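Local coordinates for NlpC/P60 domain-containing protein (Mycobacterium avium subsp. paratuberculosis, PDB 3GT2) that is of unknown function but is an antigen whose P60 domain, the part described here, belongs to the cysteine peptidase family C40, at residues K70-S74 / S75-Y79. Sequence-based numbering, arbitrary orientation.
Sequences KLPRS and SGAMY. With EDO (1,2-ethanediol), chain D.
Ser74 is the N-cap of the short helix 75-78, and its side chain reaches forward to the backbone N-H of Ala77, the third residue of the helix. Ser74 OG accepts from Ala77 N at 3.0 Å, the bond that caps the helix, and the same hydroxyl donates weakly back to Arg73 O. The carbonyl of Ser74 begins the helical pattern: Met78 N donates to Ser74 O at 3.1 Å, with an N-H...O angle of 157°. Ala77 N also leans weakly on that oxygen, so its one N-H is shared between the hydroxyl and the carbonyl. The incoming loop folds back along the helix. Pro72 lays the CB edge of its ring against Ala77 CB, 3.6 Å away, and Arg73 O sits 3.4 Å from that same methyl.

Met78, a selenomethionine, carries the buried side of the contact. With CG beside the backbone N (chi1 -68°) and the chain extended beyond it, the side chain runs back past the carbonyl oxygens of Ser74 and Pro72; its CE methyl presses close to Pro72 O, a tight 3.0 Å. CE also meets Leu71 CB at 4.0 Å, the two side chains crossing at about a right angle. Beyond this pair lies helix 56-65, where Met78 rests on Met60 and Leu71 on Tyr64. The same helix holds the loop by polar bonds, Ser57 OG to Ser74 N and Gln61 OE1 to Arg73 NE. Within the NlpC/P60 domain, the arrangement is a serine N-cap backed by hydrophobic contacts, by which a loop leaving one helix turns into the next.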
loop_
_atom_site.group_PDB
_atom_site.type_symbol
_atom_site.label_atom_id
_atom_site.label_comp_id
_atom_site.label_asym_id
_atom_site.label_seq_id
_atom_site.Cartn_x
_atom_site.Cartn_y
_atom_site.Cartn_z
ATOM N N LYS A 70 12.050 3.060 -1.451
ATOM C CA LYS A 70 11.714 2.294 -2.642
ATOM C C LYS A 70 11.284 0.897 -2.224
ATOM O O LYS A 70 12.106 0.077 -1.843
ATOM C CB LYS A 70 12.910 2.223 -3.599
ATOM C CG LYS A 70 13.170 3.525 -4.331
ATOM C CD LYS A 70 14.375 3.435 -5.258
ATOM C CE LYS A 70 14.279 2.252 -6.205
ATOM N NZ LYS A 70 15.325 2.343 -7.275
ATOM N N LEU A 71 9.982 0.638 -2.252
ATOM C CA LEU A 71 9.478 -0.676 -1.885
ATOM C C LEU A 71 9.712 -1.673 -2.996
ATOM O O LEU A 71 9.733 -1.303 -4.174
ATOM C CB LEU A 71 7.969 -0.608 -1.621
ATOM C CG LEU A 71 7.544 0.173 -0.380
ATOM C CD1 LEU A 71 6.025 0.251 -0.342
ATOM C CD2 LEU A 71 8.073 -0.493 0.886
ATOM N N PRO A 72 9.885 -2.952 -2.630
ATOM C CA PRO A 72 9.942 -4.010 -3.642
ATOM C C PRO A 72 8.659 -4.085 -4.454
ATOM O O PRO A 72 7.564 -3.716 -3.990
ATOM C CB PRO A 72 10.088 -5.298 -2.825
ATOM C CG PRO A 72 10.470 -4.869 -1.432
ATOM C CD PRO A 72 10.033 -3.447 -1.250
ATOM N N ARG A 73 8.796 -4.570 -5.680
ATOM C CA ARG A 73 7.642 -4.871 -6.494
ATOM C C ARG A 73 7.061 -6.172 -5.962
ATOM O O ARG A 73 7.803 -7.062 -5.537
ATOM C CB ARG A 73 8.024 -4.979 -7.978
ATOM C CG ARG A 73 8.256 -3.616 -8.662
ATOM C CD ARG A 73 9.741 -3.303 -8.934
ATOM N NE ARG A 73 10.044 -1.868 -8.847
ATOM C CZ ARG A 73 11.164 -1.302 -9.293
ATOM N NH1 ARG A 73 12.099 -2.038 -9.881
ATOM N NH2 ARG A 73 11.355 0.003 -9.150
ATOM N N SER A 74 5.732 -6.239 -5.946
ATOM C CA SER A 74 4.963 -7.397 -5.474
ATOM C C SER A 74 4.637 -7.333 -3.985
ATOM O O SER A 74 5.499 -7.056 -3.151
ATOM C CB SER A 74 5.630 -8.737 -5.831
ATOM O OG SER A 74 6.520 -9.181 -4.822
ATOM N N SER A 75 3.374 -7.578 -3.662
ATOM C CA SER A 75 2.966 -7.607 -2.265
ATOM C C SER A 75 3.698 -8.709 -1.490
ATOM O O SER A 75 4.029 -8.529 -0.317
ATOM C CB SER A 75 1.452 -7.771 -2.151
ATOM O OG SER A 75 1.035 -9.009 -2.698
ATOM N N GLY A 76 3.952 -9.840 -2.145
ATOM C CA GLY A 76 4.670 -10.939 -1.513
ATOM C C GLY A 76 6.068 -10.548 -1.065
ATOM O O GLY A 76 6.552 -11.016 -0.033
ATOM N N ALA A 77 6.718 -9.677 -1.827
ATOM C CA ALA A 77 8.050 -9.208 -1.465
ATOM C C ALA A 77 7.994 -8.131 -0.384
ATOM O O ALA A 77 8.882 -8.048 0.463
ATOM C CB ALA A 77 8.794 -8.686 -2.702
HETATM N N MSE A 78 6.960 -7.292 -0.416
HETATM C CA MSE A 78 6.792 -6.288 0.636
HETATM C C MSE A 78 6.570 -6.952 1.989
HETATM O O MSE A 78 6.971 -6.421 3.023
HETATM C CB MSE A 78 5.623 -5.356 0.324
HETATM C CG MSE A 78 5.847 -4.450 -0.854
HETATM SE SE MSE A 78 4.220 -3.502 -1.365
HETATM C CE MSE A 78 4.900 -2.691 -2.987
ATOM N N TYR A 79 5.926 -8.118 1.975
ATOM C CA TYR A 79 5.623 -8.849 3.198
ATOM C C TYR A 79 6.907 -9.304 3.872
ATOM O O TYR A 79 6.905 -9.653 5.038
ATOM C CB TYR A 79 4.783 -10.073 2.869
ATOM C CG TYR A 79 4.107 -10.709 4.058
ATOM C CD1 TYR A 79 3.211 -9.986 4.840
ATOM C CD2 TYR A 79 4.343 -12.041 4.385
ATOM C CE1 TYR A 79 2.577 -10.566 5.924
ATOM C CE2 TYR A 79 3.714 -12.629 5.473
ATOM C CZ TYR A 79 2.829 -11.881 6.234
ATOM O OH TYR A 79 2.185 -12.435 7.313
HETATM C C1 EDO D . 17.894 0.910 -5.804
HETATM O O1 EDO D . 17.917 -0.032 -6.840
HETATM C C2 EDO D . 18.798 2.134 -5.946
HETATM O O2 EDO D . 18.202 3.358 -6.285
#